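Local coordinates for protein alpha-glucosidase ([Eubacterium] rectale, PDB 6PNR) that probably hydrolyses alpha-linked sulfoquinovosides as a glycoside hydrolase family 31 sulfoquinovosidase, and binds an aza-sugar inhibitor carrying a sulfonate, at residues H488-G493 and F519-E524; Y494-D499 and G525-T530. All blocks are in the same frame, centred on the assembly; numbering follows the deposited sequence.

Contact 1 of 2, residues H488-G493 and F519-E524; sequences HSDIGG and FMRTHE. With 9VH ([(3~{S},4~{R},5~{R})-4,5-bis(oxidanyl)piperidin-3-yl]methanesulfonic acid), chain C.
R521 runs out straight as far as CD and then folds at chi3 (52°), which swings its guanidinium toward H488 and D490; the imidazole of H488, turned in between its own backbone N and carbonyl carbon (chi1 75°), presents NE2 to the arginine. The setting is a beta-alpha-beta unit of the GH31 TIM barrel: strand 490-491, helix 504-514 and the parallel strand 521-522, whose backbone also bonds to I243 of strand 242-245. It illustrates how a barrel wall can position a residue at its ligand-bearing rim. Over one face of the H488 ring comes the CD2 edge of F519, an edge-to-face pair with planes 70° apart, while in the ring plane R521 NE donates to H488 NE2 over 3.0 Å. Since H488 ND1 is bonded to the carbonyl of L454, NE2 probably serves as the unprotonated nitrogen. The same guanidinium grips D490 end-on, NH1 and NH2 each reaching D490 OD1 at 2.8 Å: NH1 meets that oxygen nearly along its C-O axis, NH2 comes from the anti side and out of the carboxylate plane, and the two planes stand almost perpendicular. The bonds to H488 and D490 fix the guanidinium's rotation. R521 also makes cation-pi contacts with W455 and W271. Between the main chains, I491 N donates to R521 O at 3.0 Å, and a water links S489 O, F519 O and R521 N. On the helix side, I491 CD1 packs against M520 CE at 4.0 Å and the isoleucine also rests on F507. D490, steadied by the arginine, presents OD1 in the plane of the H523 ring, 3.4 Å from H523 CD2. At the next ring atom, H523 NE2 is hydrogen-bonded to inhibitor O4 and O5, both at 3.0 Å, donating to O5.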
loop_
_atom_site.group_PDB
_atom_site.type_symbol
_atom_site.label_atom_id
_atom_site.label_comp_id
_atom_site.label_asym_id
_atom_site.label_seq_id
_atom_site.Cartn_x
_atom_site.Cartn_y
_atom_site.Cartn_z
ATOM N N HIS A 488 24.454 9.896 16.934
ATOM C CA HIS A 488 23.737 10.389 18.103
ATOM C C HIS A 488 22.297 10.683 17.688
ATOM O O HIS A 488 21.899 10.421 16.553
ATOM C CB HIS A 488 24.432 11.616 18.705
ATOM C CG HIS A 488 24.246 12.894 17.939
ATOM N ND1 HIS A 488 24.894 13.155 16.750
ATOM C CD2 HIS A 488 23.545 14.017 18.238
ATOM C CE1 HIS A 488 24.590 14.376 16.342
ATOM N NE2 HIS A 488 23.770 14.919 17.227
ATOM N N SER A 489 21.500 11.198 18.621
ATOM C CA SER A 489 20.115 11.537 18.300
ATOM C C SER A 489 19.705 12.811 19.023
ATOM O O SER A 489 20.372 13.249 19.970
ATOM C CB SER A 489 19.152 10.391 18.671
ATOM O OG SER A 489 19.288 10.051 20.049
ATOM N N ASP A 490 18.600 13.411 18.546
ATOM C CA ASP A 490 17.916 14.487 19.276
ATOM C C ASP A 490 17.400 13.957 20.607
ATOM O O ASP A 490 16.515 13.095 20.624
ATOM C CB ASP A 490 16.709 15.013 18.476
ATOM C CG ASP A 490 17.061 15.533 17.092
ATOM O OD1 ASP A 490 18.108 16.184 16.942
ATOM O OD2 ASP A 490 16.241 15.319 16.159
ATOM N N ILE A 491 17.896 14.496 21.720
ATOM C CA ILE A 491 17.423 14.034 23.024
ATOM C C ILE A 491 15.979 14.499 23.208
ATOM O O ILE A 491 15.716 15.695 23.351
ATOM C CB ILE A 491 18.311 14.529 24.164
ATOM C CG1 ILE A 491 19.682 13.837 24.082
ATOM C CG2 ILE A 491 17.623 14.259 25.506
ATOM C CD1 ILE A 491 20.713 14.407 25.030
ATOM N N GLY A 492 15.043 13.556 23.186
ATOM C CA GLY A 492 13.631 13.888 23.230
ATOM C C GLY A 492 12.912 13.833 21.905
ATOM O O GLY A 492 11.693 14.068 21.874
ATOM N N GLY A 493 13.614 13.551 20.806
ATOM C CA GLY A 493 12.965 13.454 19.513
ATOM C C GLY A 493 12.732 14.824 18.905
ATOM O O GLY A 493 13.099 15.866 19.460
ATOM N N PHE A 519 27.939 11.947 21.878
ATOM C CA PHE A 519 27.603 13.358 21.654
ATOM C C PHE A 519 26.182 13.615 22.155
ATOM O O PHE A 519 25.230 13.085 21.576
ATOM C CB PHE A 519 27.740 13.648 20.158
ATOM C CG PHE A 519 27.697 15.109 19.760
ATOM C CD1 PHE A 519 28.831 15.909 19.832
ATOM C CD2 PHE A 519 26.539 15.649 19.194
ATOM C CE1 PHE A 519 28.797 17.239 19.407
ATOM C CE2 PHE A 519 26.496 16.974 18.774
ATOM C CZ PHE A 519 27.633 17.767 18.874
ATOM N N MET A 520 26.041 14.409 23.227
ATOM C CA MET A 520 24.749 14.708 23.856
ATOM C C MET A 520 24.205 16.049 23.357
ATOM O O MET A 520 24.784 17.103 23.655
ATOM C CB MET A 520 24.871 14.760 25.382
ATOM C CG MET A 520 25.088 13.423 26.063
ATOM S SD MET A 520 24.928 13.532 27.859
ATOM C CE MET A 520 23.125 13.520 28.075
ATOM N N ARG A 521 23.068 16.017 22.647
ATOM C CA ARG A 521 22.477 17.226 22.082
ATOM C C ARG A 521 20.956 17.218 22.231
ATOM O O ARG A 521 20.305 16.219 21.913
ATOM C CB ARG A 521 22.863 17.376 20.599
ATOM C CG ARG A 521 22.322 18.645 19.938
ATOM C CD ARG A 521 22.714 18.701 18.445
ATOM N NE ARG A 521 22.360 17.471 17.722
ATOM C CZ ARG A 521 21.119 17.150 17.370
ATOM N NH1 ARG A 521 20.116 17.963 17.685
ATOM N NH2 ARG A 521 20.873 16.021 16.704
ATOM N N THR A 522 20.390 18.335 22.711
ATOM C CA THR A 522 18.943 18.474 22.823
ATOM C C THR A 522 18.404 19.193 21.586
ATOM O O THR A 522 19.149 19.659 20.721
ATOM C CB THR A 522 18.538 19.227 24.108
ATOM O OG1 THR A 522 18.918 20.607 24.008
ATOM C CG2 THR A 522 19.167 18.605 25.350
ATOM N N HIS A 523 17.080 19.294 21.501
ATOM C CA HIS A 523 16.457 19.924 20.342
ATOM C C HIS A 523 15.084 20.407 20.772
ATOM O O HIS A 523 14.344 19.651 21.405
ATOM C CB HIS A 523 16.352 18.917 19.179
ATOM C CG HIS A 523 16.100 19.531 17.835
ATOM N ND1 HIS A 523 15.375 20.693 17.663
ATOM C CD2 HIS A 523 16.451 19.118 16.590
ATOM C CE1 HIS A 523 15.308 20.980 16.373
ATOM N NE2 HIS A 523 15.951 20.040 15.699
ATOM N N GLU A 524 14.747 21.656 20.449
ATOM C CA GLU A 524 13.411 22.131 20.805
ATOM C C GLU A 524 12.315 21.439 19.991
ATOM O O GLU A 524 11.158 21.405 20.433
ATOM C CB GLU A 524 13.328 23.663 20.655
ATOM C CG GLU A 524 14.067 24.411 21.768
ATOM C CD GLU A 524 13.904 25.924 21.715
ATOM O OE1 GLU A 524 13.370 26.431 20.713
ATOM O OE2 GLU A 524 14.312 26.606 22.691
HETATM O O1 9VH C . 12.591 23.358 10.171
HETATM S S1 9VH C . 13.783 23.368 9.341
HETATM O O2 9VH C . 13.596 22.523 8.187
HETATM O O3 9VH C . 14.200 24.716 9.039
HETATM C C1 9VH C . 15.041 22.642 10.355
HETATM C C2 9VH C . 14.807 21.167 10.705
HETATM C C3 9VH C . 15.108 20.335 9.467
HETATM N N1 9VH C . 15.236 18.889 9.644
HETATM C C4 9VH C . 16.150 18.540 10.732
HETATM C C5 9VH C . 15.707 19.213 12.021
HETATM O O4 9VH C . 16.618 18.840 13.052
HETATM C C6 9VH C . 15.714 20.726 11.853
HETATM O O5 9VH C . 15.313 21.364 13.063
HETATM O O HOH W 1 22.515 13.311 21.867
HETATM O O HOH W 2 14.951 18.450 23.633
#

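Contact 2 of 2, residues Y494-D499 and G525-T530. With 9VH ([(3~{S},4~{R},5~{R})-4,5-bis(oxidanyl)piperidin-3-yl]methanesulfonic acid), chain C; SO4 (sulfate ion), chain E.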
loop_
_atom_site.group_PDB
_atom_site.type_symbol
_atom_site.label_atom_id
_atom_site.label_comp_id
_atom_site.label_asym_id
_atom_site.label_seq_id
_atom_site.Cartn_x
_atom_site.Cartn_y
_atom_site.Cartn_z
ATOM N N TYR A 494 12.088 14.816 17.742
ATOM C CA TYR A 494 11.883 16.045 16.991
ATOM C C TYR A 494 10.414 16.270 16.644
ATOM O O TYR A 494 9.876 17.331 16.963
ATOM C CB TYR A 494 12.714 16.057 15.704
ATOM C CG TYR A 494 12.437 17.291 14.853
ATOM C CD1 TYR A 494 13.026 18.520 15.158
ATOM C CD2 TYR A 494 11.580 17.226 13.750
ATOM C CE1 TYR A 494 12.770 19.650 14.387
ATOM C CE2 TYR A 494 11.329 18.345 12.961
ATOM C CZ TYR A 494 11.917 19.559 13.297
ATOM O OH TYR A 494 11.655 20.676 12.538
ATOM N N THR A 495 9.754 15.306 16.000
ATOM C CA THR A 495 8.518 15.583 15.256
ATOM C C THR A 495 7.295 15.541 16.170
ATOM O O THR A 495 6.963 14.488 16.725
ATOM C CB THR A 495 8.326 14.581 14.118
ATOM O OG1 THR A 495 9.541 14.454 13.361
ATOM C CG2 THR A 495 7.167 15.050 13.185
ATOM N N SER A 496 6.612 16.671 16.303
ATOM C CA SER A 496 5.340 16.746 17.012
ATOM C C SER A 496 4.260 17.116 16.006
ATOM O O SER A 496 4.303 18.203 15.420
ATOM C CB SER A 496 5.386 17.754 18.160
ATOM O OG SER A 496 4.093 17.917 18.756
ATOM N N LEU A 497 3.319 16.195 15.797
ATOM C CA LEU A 497 2.176 16.367 14.915
ATOM C C LEU A 497 1.020 15.525 15.445
ATOM O O LEU A 497 1.225 14.565 16.186
ATOM C CB LEU A 497 2.504 15.929 13.478
ATOM C CG LEU A 497 3.595 16.631 12.677
ATOM C CD1 LEU A 497 3.818 15.899 11.356
ATOM C CD2 LEU A 497 3.215 18.065 12.421
ATOM N N PHE A 498 -0.203 15.891 15.054
ATOM C CA PHE A 498 -1.387 15.030 15.205
ATOM C C PHE A 498 -1.581 14.545 16.646
ATOM O O PHE A 498 -1.757 13.351 16.907
ATOM C CB PHE A 498 -1.297 13.846 14.233
ATOM C CG PHE A 498 -1.072 14.258 12.794
ATOM C CD1 PHE A 498 -1.906 15.182 12.185
ATOM C CD2 PHE A 498 -0.021 13.733 12.065
ATOM C CE1 PHE A 498 -1.712 15.569 10.872
ATOM C CE2 PHE A 498 0.192 14.124 10.747
ATOM C CZ PHE A 498 -0.653 15.042 10.149
ATOM N N ASP A 499 -1.507 15.482 17.595
ATOM C CA ASP A 499 -1.711 15.238 19.026
ATOM C C ASP A 499 -0.572 14.468 19.682
ATOM O O ASP A 499 -0.738 13.918 20.780
ATOM C CB ASP A 499 -3.033 14.510 19.293
ATOM C CG ASP A 499 -4.224 15.257 18.721
ATOM O OD1 ASP A 499 -4.282 16.493 18.917
ATOM O OD2 ASP A 499 -5.070 14.611 18.058
ATOM N N GLY A 525 12.651 20.851 18.833
ATOM C CA GLY A 525 11.640 20.235 17.996
ATOM C C GLY A 525 10.920 21.253 17.124
ATOM O O GLY A 525 11.210 22.445 17.139
ATOM N N ASN A 526 9.958 20.756 16.331
ATOM C CA ASN A 526 9.279 21.612 15.356
ATOM C C ASN A 526 8.210 22.504 15.973
ATOM O O ASN A 526 7.775 23.461 15.322
ATOM C CB ASN A 526 8.632 20.773 14.248
ATOM C CG ASN A 526 7.539 19.853 14.773
ATOM O OD1 ASN A 526 7.742 19.139 15.751
ATOM N ND2 ASN A 526 6.358 19.889 14.135
ATOM N N ARG A 527 7.766 22.224 17.198
ATOM C CA ARG A 527 6.695 22.995 17.840
ATOM C C ARG A 527 7.073 23.236 19.294
ATOM O O ARG A 527 6.455 22.694 20.220
ATOM C CB ARG A 527 5.355 22.274 17.695
ATOM C CG ARG A 527 4.891 22.237 16.248
ATOM C CD ARG A 527 3.590 21.480 16.071
ATOM N NE ARG A 527 3.105 21.609 14.704
ATOM C CZ ARG A 527 1.984 21.058 14.252
ATOM N NH1 ARG A 527 1.228 20.327 15.069
ATOM N NH2 ARG A 527 1.619 21.247 12.989
ATOM N N PRO A 528 8.115 24.046 19.529
ATOM C CA PRO A 528 8.652 24.189 20.894
ATOM C C PRO A 528 7.639 24.678 21.909
ATOM O O PRO A 528 7.742 24.305 23.087
ATOM C CB PRO A 528 9.784 25.213 20.720
ATOM C CG PRO A 528 10.162 25.105 19.269
ATOM C CD PRO A 528 8.870 24.843 18.551
ATOM N N ASP A 529 6.683 25.523 21.494
ATOM C CA ASP A 529 5.768 26.153 22.451
ATOM C C ASP A 529 4.797 25.169 23.081
ATOM O O ASP A 529 4.268 25.455 24.163
ATOM C CB ASP A 529 4.953 27.273 21.789
ATOM C CG ASP A 529 5.822 28.357 21.163
ATOM O OD1 ASP A 529 7.018 28.479 21.521
ATOM O OD2 ASP A 529 5.294 29.098 20.313
ATOM N N THR A 530 4.520 24.040 22.420
ATOM C CA THR A 530 3.575 23.052 22.925
ATOM C C THR A 530 4.220 21.692 23.186
ATOM O O THR A 530 3.513 20.687 23.245
ATOM C CB THR A 530 2.398 22.888 21.959
ATOM O OG1 THR A 530 2.893 22.635 20.637
ATOM C CG2 THR A 530 1.525 24.148 21.953
HETATM O O1 9VH C . 12.591 23.358 10.171
HETATM S S1 9VH C . 13.783 23.368 9.341
HETATM O O2 9VH C . 13.596 22.523 8.187
HETATM O O3 9VH C . 14.200 24.716 9.039
HETATM C C1 9VH C . 15.041 22.642 10.355
HETATM C C2 9VH C . 14.807 21.167 10.705
HETATM C C3 9VH C . 15.108 20.335 9.467
HETATM N N1 9VH C . 15.236 18.889 9.644
HETATM C C4 9VH C . 16.150 18.540 10.732
HETATM C C5 9VH C . 15.707 19.213 12.021
HETATM O O4 9VH C . 16.618 18.840 13.052
HETATM C C6 9VH C . 15.714 20.726 11.853
HETATM O O5 9VH C . 15.313 21.364 13.063
HETATM S S SO4 E . -2.127 19.007 14.292
HETATM O O1 SO4 E . -0.835 18.482 13.852
HETATM O O2 SO4 E . -3.004 19.098 13.126
HETATM O O3 SO4 E . -2.685 18.096 15.294
HETATM O O4 SO4 E . -1.969 20.320 14.908
HETATM O O HOH W 3 1.806 19.137 17.771
#
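N526 and S496 carry the polar part of this loop-to-loop contact, an asparagine side chain standing in for a backbone partner. With CG set between its backbone N and carbonyl carbon (chi1 63°), N526 turns its amide to both polar groups of one residue: S496 N, tilted from the amide's carbonyl plane, donates to N526 OD1 at 2.8 Å, and N526 ND2 returns a nearly straight bond (169°) to S496 O, in the amide plane, at 3.0 Å. F283 O receives R527 NE as well as N526 ND2, and S282 O receives R527 NH2. One water joins S496 OG to R527 NH1; the hydroxyl also pairs with N500 O. R527, extended from CG to NE, passes S496 O with CD at 3.4 Å, and that oxygen lies over one face of its guanidinium. At the sulfate, probably from the crystallisation liquor, R527 NH1 (3.0 Å) and backbone F498 N donate to O1. In packing, L497 CD2 covers one guanidinium face, and the Y494 ring is wedged between N526 N and, on the opposite face, inhibitor C5. Both loops follow barrel strands: 494-499 leads from strand 490-491 into helix 504-514, with F498 against helix 147-156, and 525-530 connects strand 521-522 to helix 538-568.

Overall arrangement
Contacts 1 and 2 are successive levels of the same pair of chain segments: each segment of contact 1 continues directly into a segment of contact 2, so the four segments alternate along the chain. Their centres are about 14 Å apart, with contact 1 about 15 Å and contact 2 about 22 Å from the centre of the chain. They meet at the inhibitor, where H523 NE2 approaches Y494 CD1 to 3.3 Å and the two rings pack edge to face. One residue from each contact thus lines the inhibitor pocket, H523 and Y494 side by side, while Q273, R286 and W289 bond the ligand from elsewhere in the pocket.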